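Local coordinates for mRNA-binding protein PUF3 (Saccharomyces cerevisiae, PDB 3K49) that binds the 3' untranslated regions of mRNAs, mostly ones encoding mitochondrial proteins, through its Pumilio-repeat domain, and promotes deadenylation and decay of the COX17 message, at residues I29-K38 / I61-L72; L122-I131 / Q155-I163. One frame throughout, in Å; residues are numbered along the deposited sequence.

Contact 1 of 2, residues I29-K38 / I61-L72; sequences IFGHSLEFCK and IFNEIRDDAIEL
Lys38 NZ meets Glu71 OE2 at 2.6 Å, a salt bridge at one end of the contact. The ammonium comes from above the carboxylate plane, 59° out of it. The lysine chain is extended beyond CG and crosses the glutamate at about a right angle. Its CG also rests on Leu72 CD2, 3.8 Å away.

At the other end Glu64 reaches the start of helix 33-37. Its CG is anti to the backbone N (chi1 -160°), and the extended chain carries the carboxylate across to Ser33. Ser33 N donates to Glu64 OE1 at 3.0 Å, on the syn side of that oxygen. Ser33 OG also lies close to the carboxylate, but its modelled place is doubtful. Glu64 thus binds an amide in the first turn of helix 33-37, where its negative charge probably suits the helix dipole.

Leu34, Cys37, Ile65 and Leu72 lie between these polar groups. Leu34 CD1 sits 3.6 Å from Leu72 CD2, and the two leucines cross obliquely. Ile65 CG2 packs 3.5 Å from Ser33 CB. Cys37 CB lies 4.0 Å from Leu72 CD2. Beyond Ser33, Ile29 CD1 lies 3.9 Å from Ile61 CD1.

The axes of helices 33-37 and 61-65 approach to 10.1 Å and cross at -91°. The contact belongs to the first two repeats of the Pumilio array. Helix 40-50 touches Ile29 and Cys37, while helix 79-88 touches Cys37, Ile61, Ile65 and Leu72. Helix 6-12 packs on Phe36, and helix 91-101 covers Phe62 and Arg66.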
loop_
_atom_site.group_PDB
_atom_site.type_symbol
_atom_site.label_atom_id
_atom_site.label_comp_id
_atom_site.label_asym_id
_atom_site.label_seq_id
_atom_site.Cartn_x
_atom_site.Cartn_y
_atom_site.Cartn_z
ATOM N N ILE A 29 -6.557 -1.785 40.995
ATOM C CA ILE A 29 -5.521 -0.823 40.666
ATOM C C ILE A 29 -6.011 0.607 40.730
ATOM O O ILE A 29 -5.340 1.496 40.223
ATOM C CB ILE A 29 -4.920 -1.089 39.260
ATOM C CG1 ILE A 29 -5.834 -0.538 38.157
ATOM C CG2 ILE A 29 -4.685 -2.587 39.053
ATOM C CD1 ILE A 29 -5.484 -1.043 36.769
ATOM N N PHE A 30 -7.165 0.838 41.354
ATOM C CA PHE A 30 -7.734 2.189 41.397
ATOM C C PHE A 30 -6.759 3.258 41.878
ATOM O O PHE A 30 -6.939 4.443 41.587
ATOM C CB PHE A 30 -9.002 2.254 42.229
ATOM C CG PHE A 30 -9.475 3.659 42.482
ATOM C CD1 PHE A 30 -10.346 4.278 41.601
ATOM C CD2 PHE A 30 -9.042 4.365 43.603
ATOM C CE1 PHE A 30 -10.789 5.571 41.835
ATOM C CE2 PHE A 30 -9.480 5.660 43.845
ATOM C CZ PHE A 30 -10.356 6.265 42.962
ATOM N N GLY A 31 -5.723 2.860 42.607
ATOM C CA GLY A 31 -4.702 3.832 42.953
ATOM C C GLY A 31 -3.833 4.313 41.786
ATOM O O GLY A 31 -3.501 5.505 41.684
ATOM N N HIS A 32 -3.491 3.385 40.891
ATOM C CA HIS A 32 -2.291 3.516 40.075
ATOM C C HIS A 32 -2.482 3.213 38.598
ATOM O O HIS A 32 -1.645 2.546 37.984
ATOM C CB HIS A 32 -1.217 2.599 40.655
ATOM C CG HIS A 32 -1.119 2.670 42.143
ATOM N ND1 HIS A 32 0.064 2.754 42.811
ATOM C CD2 HIS A 32 -2.048 2.640 43.106
ATOM C CE1 HIS A 32 -0.147 2.787 44.109
ATOM N NE2 HIS A 32 -1.424 2.722 44.317
ATOM N N SER A 33 -3.563 3.728 38.020
ATOM C CA SER A 33 -3.879 3.437 36.623
ATOM C C SER A 33 -2.850 4.024 35.634
ATOM O O SER A 33 -2.330 3.310 34.769
ATOM C CB SER A 33 -5.284 3.926 36.283
ATOM O OG SER A 33 -6.248 3.290 37.097
ATOM N N LEU A 34 -2.568 5.317 35.772
ATOM C CA LEU A 34 -1.624 6.009 34.899
ATOM C C LEU A 34 -0.277 5.303 34.893
ATOM O O LEU A 34 0.341 5.136 33.851
ATOM C CB LEU A 34 -1.448 7.455 35.346
ATOM C CG LEU A 34 -0.824 8.344 34.276
ATOM C CD1 LEU A 34 -1.825 8.539 33.154
ATOM C CD2 LEU A 34 -0.381 9.680 34.856
ATOM N N GLU A 35 0.153 4.857 36.065
ATOM C CA GLU A 35 1.423 4.154 36.203
ATOM C C GLU A 35 1.331 2.723 35.670
ATOM O O GLU A 35 2.333 2.116 35.312
ATOM C CB GLU A 35 1.865 4.175 37.673
ATOM C CG GLU A 35 2.861 3.099 38.081
ATOM C CD GLU A 35 2.785 2.776 39.577
ATOM O OE1 GLU A 35 2.499 3.691 40.386
ATOM O OE2 GLU A 35 2.999 1.596 39.940
ATOM N N PHE A 36 0.125 2.172 35.623
ATOM C CA PHE A 36 -0.060 0.882 34.957
ATOM C C PHE A 36 -0.039 1.024 33.445
ATOM O O PHE A 36 0.455 0.146 32.737
ATOM C CB PHE A 36 -1.362 0.228 35.391
ATOM C CG PHE A 36 -1.177 -0.868 36.399
ATOM C CD1 PHE A 36 -0.775 -0.575 37.693
ATOM C CD2 PHE A 36 -1.406 -2.191 36.054
ATOM C CE1 PHE A 36 -0.607 -1.576 38.629
ATOM C CE2 PHE A 36 -1.239 -3.201 36.985
ATOM C CZ PHE A 36 -0.834 -2.889 38.278
ATOM N N CYS A 37 -0.576 2.137 32.958
ATOM C CA CYS A 37 -0.637 2.404 31.533
ATOM C C CYS A 37 0.739 2.706 30.941
ATOM O O CYS A 37 1.001 2.370 29.782
ATOM C CB CYS A 37 -1.581 3.570 31.250
ATOM S SG CYS A 37 -3.297 3.260 31.662
ATOM N N LYS A 38 1.618 3.341 31.721
ATOM C CA LYS A 38 2.930 3.718 31.186
ATOM C C LYS A 38 3.934 2.584 31.283
ATOM O O LYS A 38 5.083 2.723 30.878
ATOM C CB LYS A 38 3.475 4.981 31.848
ATOM C CG LYS A 38 2.652 6.219 31.550
ATOM C CD LYS A 38 3.291 7.441 32.162
ATOM C CE LYS A 38 2.450 8.686 31.941
ATOM N NZ LYS A 38 2.787 9.743 32.940
ATOM N N ILE A 61 -11.573 3.118 35.546
ATOM C CA ILE A 61 -10.284 3.350 34.894
ATOM C C ILE A 61 -10.295 4.653 34.104
ATOM O O ILE A 61 -9.394 5.474 34.245
ATOM C CB ILE A 61 -9.912 2.219 33.933
ATOM C CG1 ILE A 61 -9.893 0.882 34.672
ATOM C CG2 ILE A 61 -8.548 2.497 33.317
ATOM C CD1 ILE A 61 -8.749 0.748 35.667
ATOM N N PHE A 62 -11.324 4.847 33.285
ATOM C CA PHE A 62 -11.388 6.026 32.420
ATOM C C PHE A 62 -11.426 7.336 33.193
ATOM O O PHE A 62 -10.678 8.261 32.886
ATOM C CB PHE A 62 -12.591 5.968 31.482
ATOM C CG PHE A 62 -12.702 7.155 30.563
ATOM C CD1 PHE A 62 -13.445 8.269 30.929
ATOM C CD2 PHE A 62 -12.066 7.151 29.317
ATOM C CE1 PHE A 62 -13.548 9.366 30.082
ATOM C CE2 PHE A 62 -12.168 8.237 28.450
ATOM C CZ PHE A 62 -12.909 9.349 28.835
ATOM N N ASN A 63 -12.308 7.429 34.180
ATOM C CA ASN A 63 -12.453 8.675 34.929
ATOM C C ASN A 63 -11.184 9.001 35.711
ATOM O O ASN A 63 -10.954 10.142 36.120
ATOM C CB ASN A 63 -13.687 8.629 35.837
ATOM C CG ASN A 63 -14.977 8.471 35.046
ATOM O OD1 ASN A 63 -14.994 8.658 33.825
ATOM N ND2 ASN A 63 -16.061 8.116 35.733
ATOM N N GLU A 64 -10.348 7.988 35.883
ATOM C CA GLU A 64 -9.079 8.162 36.555
ATOM C C GLU A 64 -7.973 8.673 35.618
ATOM O O GLU A 64 -7.152 9.495 36.016
ATOM C CB GLU A 64 -8.651 6.839 37.189
ATOM C CG GLU A 64 -7.621 6.977 38.296
ATOM C CD GLU A 64 -6.922 5.661 38.598
ATOM O OE1 GLU A 64 -5.674 5.658 38.767
ATOM O OE2 GLU A 64 -7.629 4.628 38.651
ATOM N N ILE A 65 -7.937 8.187 34.380
ATOM C CA ILE A 65 -6.830 8.542 33.493
ATOM C C ILE A 65 -7.211 9.573 32.453
ATOM O O ILE A 65 -6.389 9.920 31.626
ATOM C CB ILE A 65 -6.279 7.322 32.728
ATOM C CG1 ILE A 65 -7.382 6.716 31.852
ATOM C CG2 ILE A 65 -5.680 6.300 33.680
ATOM C CD1 ILE A 65 -6.881 5.817 30.764
ATOM N N ARG A 66 -8.447 10.061 32.472
ATOM C CA ARG A 66 -8.927 10.881 31.361
ATOM C C ARG A 66 -8.149 12.180 31.234
ATOM O O ARG A 66 -7.843 12.630 30.125
ATOM C CB ARG A 66 -10.418 11.180 31.488
ATOM C CG ARG A 66 -10.754 12.059 32.657
ATOM C CD ARG A 66 -12.243 12.208 32.800
ATOM N NE ARG A 66 -12.769 13.302 31.990
ATOM C CZ ARG A 66 -14.067 13.573 31.874
ATOM N NH1 ARG A 66 -14.957 12.823 32.509
ATOM N NH2 ARG A 66 -14.478 14.588 31.128
ATOM N N ASP A 67 -7.822 12.788 32.367
ATOM C CA ASP A 67 -7.100 14.049 32.335
ATOM C C ASP A 67 -5.691 13.903 31.747
ATOM O O ASP A 67 -5.084 14.882 31.314
ATOM C CB ASP A 67 -7.064 14.678 33.725
ATOM C CG ASP A 67 -8.375 15.335 34.089
ATOM O OD1 ASP A 67 -8.521 15.787 35.249
ATOM O OD2 ASP A 67 -9.256 15.396 33.203
ATOM N N ASP A 68 -5.183 12.676 31.721
ATOM C CA ASP A 68 -3.864 12.407 31.178
ATOM C C ASP A 68 -3.951 11.645 29.866
ATOM O O ASP A 68 -3.020 10.937 29.508
ATOM C CB ASP A 68 -3.031 11.614 32.182
ATOM C CG ASP A 68 -2.877 12.336 33.505
ATOM O OD1 ASP A 68 -3.781 13.124 33.860
ATOM O OD2 ASP A 68 -1.855 12.120 34.193
ATOM N N ALA A 69 -5.067 11.794 29.156
ATOM C CA ALA A 69 -5.278 11.109 27.883
ATOM C C ALA A 69 -4.260 11.527 26.809
ATOM O O ALA A 69 -3.668 10.670 26.152
ATOM C CB ALA A 69 -6.690 11.337 27.402
ATOM N N ILE A 70 -4.051 12.834 26.641
ATOM C CA ILE A 70 -3.059 13.341 25.688
ATOM C C ILE A 70 -1.688 12.729 25.955
ATOM O O ILE A 70 -1.047 12.198 25.049
ATOM C CB ILE A 70 -2.912 14.865 25.770
ATOM C CG1 ILE A 70 -4.074 15.559 25.067
ATOM C CG2 ILE A 70 -1.579 15.300 25.165
ATOM C CD1 ILE A 70 -4.312 15.047 23.658
ATOM N N GLU A 71 -1.242 12.792 27.207
ATOM C CA GLU A 71 0.050 12.220 27.583
ATOM C C GLU A 71 0.155 10.720 27.292
ATOM O O GLU A 71 1.134 10.253 26.703
ATOM C CB GLU A 71 0.352 12.493 29.057
ATOM C CG GLU A 71 1.664 11.894 29.521
ATOM C CD GLU A 71 1.855 11.982 31.023
ATOM O OE1 GLU A 71 0.858 12.198 31.750
ATOM O OE2 GLU A 71 3.012 11.831 31.476
ATOM N N LEU A 72 -0.857 9.964 27.698
ATOM C CA LEU A 72 -0.907 8.545 27.368
ATOM C C LEU A 72 -0.899 8.318 25.864
ATOM O O LEU A 72 -0.267 7.372 25.365
ATOM C CB LEU A 72 -2.125 7.873 28.009
ATOM C CG LEU A 72 -2.053 7.858 29.540
ATOM C CD1 LEU A 72 -3.224 7.096 30.136
ATOM C CD2 LEU A 72 -0.695 7.290 30.009
#

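Contact 2 of 2, residues L122-I131 / Q155-I163; sequences LEYIDSNQRI and QKAIETIPI. With nucleotides of chain B.
The Arg130 guanidinium reaches Thr160 through water 1, which sits at its edge and in its plane. Arg130 NH1 donates to the water, and the water donates to Thr160 O at 2.7 Å. Ser127 N lies over the centre of one face, 4.2 Å above it. Arg130 NE makes a weak bond to Leu122 O.

Glu123 OE2 and Lys156 NZ form a salt bridge of 2.9 Å. The ammonium stands above the carboxylate plane, 39° out. Lys156 is bent at chi2 (56°) and chi3 (71°), which turns its NZ to Glu123 while its CG lies 3.7 Å from Leu122 CD1. With an alanine in place of Lys156, Glu123 is likely to lose its positive partner and Leu122 CD1 the methylene that lies against it. Arg130 CB packs on Ile161 CD1 at 3.8 Å.

Thr160 OG1 donates to Lys156 O, which also accepts from Thr160 N. Asp126 and Gln129 form a capping box at the start of helix 127-134.

On the RNA side, Gln155 reads the Hoogsteen edge of A7 of chain B: OE1 accepts from N6 and NE2 donates to N7, each at 2.9 Å.

Helix 150-160 lies between helix 114-124 and helix 186-196. Val134 of helix 127-134 touches Leu122, Ala157 and Ile161, and helix 186-196 packs on Ile158.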
loop_
_atom_site.group_PDB
_atom_site.type_symbol
_atom_site.label_atom_id
_atom_site.label_comp_id
_atom_site.label_asym_id
_atom_site.label_seq_id
_atom_site.Cartn_x
_atom_site.Cartn_y
_atom_site.Cartn_z
ATOM N N LEU A 122 -10.390 7.606 14.191
ATOM C CA LEU A 122 -11.118 7.835 12.935
ATOM C C LEU A 122 -11.980 6.629 12.554
ATOM O O LEU A 122 -13.099 6.761 12.059
ATOM C CB LEU A 122 -10.135 8.176 11.802
ATOM C CG LEU A 122 -9.372 9.494 11.952
ATOM C CD1 LEU A 122 -8.321 9.694 10.842
ATOM C CD2 LEU A 122 -10.357 10.659 12.001
ATOM N N GLU A 123 -11.441 5.449 12.798
ATOM C CA GLU A 123 -12.177 4.211 12.643
ATOM C C GLU A 123 -13.437 4.091 13.516
ATOM O O GLU A 123 -14.400 3.419 13.112
ATOM C CB GLU A 123 -11.250 3.035 12.959
ATOM C CG GLU A 123 -10.467 2.518 11.779
ATOM C CD GLU A 123 -9.514 1.414 12.182
ATOM O OE1 GLU A 123 -9.496 1.096 13.380
ATOM O OE2 GLU A 123 -8.788 0.861 11.321
ATOM N N TYR A 124 -13.436 4.700 14.707
ATOM C CA TYR A 124 -14.512 4.421 15.677
ATOM C C TYR A 124 -15.498 5.538 16.006
ATOM O O TYR A 124 -16.575 5.256 16.498
ATOM C CB TYR A 124 -13.956 3.815 16.970
ATOM C CG TYR A 124 -13.517 2.386 16.799
ATOM C CD1 TYR A 124 -14.421 1.342 16.958
ATOM C CD2 TYR A 124 -12.204 2.079 16.454
ATOM C CE1 TYR A 124 -14.035 0.034 16.799
ATOM C CE2 TYR A 124 -11.806 0.766 16.290
ATOM C CZ TYR A 124 -12.734 -0.260 16.463
ATOM O OH TYR A 124 -12.354 -1.577 16.293
ATOM N N ILE A 125 -15.146 6.792 15.749
ATOM C CA ILE A 125 -16.023 7.907 16.122
ATOM C C ILE A 125 -17.069 8.199 15.042
ATOM O O ILE A 125 -17.055 7.598 13.966
ATOM C CB ILE A 125 -15.207 9.161 16.460
ATOM C CG1 ILE A 125 -14.410 9.627 15.248
ATOM C CG2 ILE A 125 -14.255 8.849 17.586
ATOM C CD1 ILE A 125 -13.600 10.883 15.475
ATOM N N ASP A 126 -17.993 9.108 15.324
ATOM C CA ASP A 126 -19.073 9.337 14.364
ATOM C C ASP A 126 -18.611 10.230 13.217
ATOM O O ASP A 126 -17.691 11.051 13.368
ATOM C CB ASP A 126 -20.353 9.879 15.034
ATOM C CG ASP A 126 -20.209 11.324 15.537
ATOM O OD1 ASP A 126 -19.360 12.084 15.015
ATOM O OD2 ASP A 126 -20.961 11.707 16.462
ATOM N N SER A 127 -19.271 10.072 12.079
ATOM C CA SER A 127 -18.811 10.651 10.828
ATOM C C SER A 127 -18.511 12.138 10.976
ATOM O O SER A 127 -17.544 12.636 10.406
ATOM C CB SER A 127 -19.823 10.393 9.703
ATOM O OG SER A 127 -20.928 11.270 9.801
ATOM N N ASN A 128 -19.322 12.839 11.761
ATOM C CA ASN A 128 -19.148 14.278 11.951
ATOM C C ASN A 128 -17.909 14.627 12.746
ATOM O O ASN A 128 -17.275 15.653 12.502
ATOM C CB ASN A 128 -20.373 14.884 12.631
ATOM C CG ASN A 128 -21.625 14.743 11.794
ATOM O OD1 ASN A 128 -21.581 14.850 10.563
ATOM N ND2 ASN A 128 -22.751 14.490 12.454
ATOM N N GLN A 129 -17.572 13.786 13.713
ATOM C CA GLN A 129 -16.384 14.018 14.514
ATOM C C GLN A 129 -15.130 13.764 13.687
ATOM O O GLN A 129 -14.114 14.421 13.901
ATOM C CB GLN A 129 -16.386 13.152 15.776
ATOM C CG GLN A 129 -17.251 13.705 16.877
ATOM C CD GLN A 129 -17.555 12.692 17.956
ATOM O OE1 GLN A 129 -17.799 11.512 17.679
ATOM N NE2 GLN A 129 -17.562 13.153 19.200
ATOM N N ARG A 130 -15.200 12.822 12.748
ATOM C CA ARG A 130 -14.066 12.557 11.869
ATOM C C ARG A 130 -13.662 13.805 11.097
ATOM O O ARG A 130 -12.510 14.256 11.157
ATOM C CB ARG A 130 -14.394 11.450 10.881
ATOM C CG ARG A 130 -14.371 10.081 11.458
ATOM C CD ARG A 130 -14.944 9.109 10.452
ATOM N NE ARG A 130 -15.496 7.956 11.143
ATOM C CZ ARG A 130 -16.477 7.207 10.668
ATOM N NH1 ARG A 130 -17.014 7.496 9.488
ATOM N NH2 ARG A 130 -16.931 6.182 11.381
ATOM N N ILE A 131 -14.623 14.370 10.378
ATOM C CA ILE A 131 -14.355 15.513 9.516
ATOM C C ILE A 131 -13.962 16.726 10.370
ATOM O O ILE A 131 -13.062 17.499 10.025
ATOM C CB ILE A 131 -15.551 15.805 8.558
ATOM C CG1 ILE A 131 -15.249 17.030 7.696
ATOM C CG2 ILE A 131 -16.845 15.980 9.336
ATOM C CD1 ILE A 131 -13.954 16.899 6.885
ATOM N N GLN A 155 -4.058 9.048 4.865
ATOM C CA GLN A 155 -4.600 7.858 4.209
ATOM C C GLN A 155 -5.855 7.364 4.953
ATOM O O GLN A 155 -6.886 7.060 4.352
ATOM C CB GLN A 155 -3.548 6.739 4.182
ATOM C CG GLN A 155 -2.464 6.870 3.117
ATOM C CD GLN A 155 -1.368 5.818 3.280
ATOM O OE1 GLN A 155 -1.614 4.628 3.105
ATOM N NE2 GLN A 155 -0.151 6.255 3.613
ATOM N N LYS A 156 -5.749 7.292 6.272
ATOM C CA LYS A 156 -6.857 6.883 7.111
ATOM C C LYS A 156 -8.066 7.804 6.905
ATOM O O LYS A 156 -9.213 7.342 6.767
ATOM C CB LYS A 156 -6.416 6.873 8.580
ATOM C CG LYS A 156 -7.478 6.336 9.537
ATOM C CD LYS A 156 -7.957 4.936 9.154
ATOM C CE LYS A 156 -6.869 3.920 9.419
ATOM N NZ LYS A 156 -7.383 2.534 9.437
ATOM N N ALA A 157 -7.803 9.109 6.883
ATOM C CA ALA A 157 -8.854 10.088 6.611
ATOM C C ALA A 157 -9.519 9.844 5.245
ATOM O O ALA A 157 -10.753 9.878 5.114
ATOM C CB ALA A 157 -8.323 11.495 6.709
ATOM N N ILE A 158 -8.718 9.568 4.227
ATOM C CA ILE A 158 -9.306 9.259 2.915
ATOM C C ILE A 158 -10.169 7.981 2.930
ATOM O O ILE A 158 -11.182 7.896 2.236
ATOM C CB ILE A 158 -8.227 9.147 1.815
ATOM C CG1 ILE A 158 -7.531 10.492 1.620
ATOM C CG2 ILE A 158 -8.841 8.666 0.513
ATOM C CD1 ILE A 158 -6.220 10.386 0.977
ATOM N N GLU A 159 -9.767 6.998 3.732
ATOM C CA GLU A 159 -10.481 5.731 3.831
ATOM C C GLU A 159 -11.785 5.837 4.617
ATOM O O GLU A 159 -12.738 5.095 4.347
ATOM C CB GLU A 159 -9.577 4.665 4.462
ATOM C CG GLU A 159 -8.441 4.240 3.555
ATOM C CD GLU A 159 -7.315 3.586 4.311
ATOM O OE1 GLU A 159 -7.562 3.130 5.451
ATOM O OE2 GLU A 159 -6.187 3.541 3.768
ATOM N N THR A 160 -11.828 6.752 5.582
ATOM C CA THR A 160 -12.960 6.829 6.518
ATOM C C THR A 160 -13.944 7.967 6.226
ATOM O O THR A 160 -15.059 7.976 6.758
ATOM C CB THR A 160 -12.479 6.967 7.995
ATOM O OG1 THR A 160 -11.755 8.200 8.160
ATOM C CG2 THR A 160 -11.588 5.781 8.409
ATOM N N ILE A 161 -13.538 8.934 5.402
ATOM C CA ILE A 161 -14.393 10.094 5.138
ATOM C C ILE A 161 -14.666 10.231 3.648
ATOM O O ILE A 161 -13.757 10.058 2.842
ATOM C CB ILE A 161 -13.777 11.404 5.681
ATOM C CG1 ILE A 161 -13.451 11.270 7.163
ATOM C CG2 ILE A 161 -14.722 12.578 5.454
ATOM C CD1 ILE A 161 -12.506 12.351 7.695
ATOM N N PRO A 162 -15.932 10.507 3.274
ATOM C CA PRO A 162 -16.303 10.680 1.865
ATOM C C PRO A 162 -15.555 11.850 1.254
ATOM O O PRO A 162 -15.621 12.964 1.778
ATOM C CB PRO A 162 -17.799 10.992 1.937
ATOM C CG PRO A 162 -18.251 10.334 3.205
ATOM C CD PRO A 162 -17.112 10.550 4.155
ATOM N N ILE A 163 -14.855 11.584 0.154
ATOM C CA ILE A 163 -13.967 12.561 -0.480
ATOM C C ILE A 163 -14.636 13.913 -0.760
ATOM O O ILE A 163 -13.974 14.949 -0.729
ATOM C CB ILE A 163 -13.363 11.991 -1.791
ATOM C CG1 ILE A 163 -12.228 12.887 -2.303
ATOM C CG2 ILE A 163 -14.470 11.735 -2.842
ATOM C CD1 ILE A 163 -10.989 12.820 -1.460
ATOM P P A B 7 9.072 -0.162 3.011
ATOM O OP1 A B 7 10.233 -0.007 3.920
ATOM O OP2 A B 7 8.428 -1.488 2.862
ATOM O "O5'" A B 7 7.970 0.913 3.446
ATOM C "C5'" A B 7 8.226 2.289 3.217
ATOM C "C4'" A B 7 7.436 3.173 4.169
ATOM O "O4'" A B 7 6.079 3.323 3.689
ATOM C "C3'" A B 7 7.314 2.803 5.648
ATOM O "O3'" A B 7 7.510 4.001 6.389
ATOM C "C2'" A B 7 5.830 2.460 5.770
ATOM O "O2'" A B 7 5.271 2.644 7.073
ATOM C "C1'" A B 7 5.269 3.506 4.816
ATOM N N9 A B 7 3.867 3.402 4.428
ATOM C C8 A B 7 2.991 4.449 4.341
ATOM N N7 A B 7 1.780 4.097 3.985
ATOM C C5 A B 7 1.871 2.727 3.822
ATOM C C6 A B 7 0.922 1.769 3.450
ATOM N N6 A B 7 -0.337 2.079 3.143
ATOM N N1 A B 7 1.326 0.479 3.394
ATOM C C2 A B 7 2.612 0.185 3.677
ATOM N N3 A B 7 3.603 1.008 4.020
ATOM C C4 A B 7 3.155 2.278 4.081
HETATM O O HOH W 1 -16.771 9.867 7.725
#

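Contacts 1 and 2 follow one another along the chain, and contact 1 closes before contact 2 opens. Their centres are 27 Å apart, and their nearest atoms are about 11 Å apart, so they do not touch. Both lie in the all-helical Pumilio homology domain, on the same side of the chain's centre. Contact 1 spans the first and second repeats near the N-terminal end. Contact 2 joins the third repeat to the fourth. Helices 79-88 and 91-101 border both contacts and link them. Such repeat-to-repeat joints build the curved array that holds the RNA; in contact 2 one segment also reaches a base.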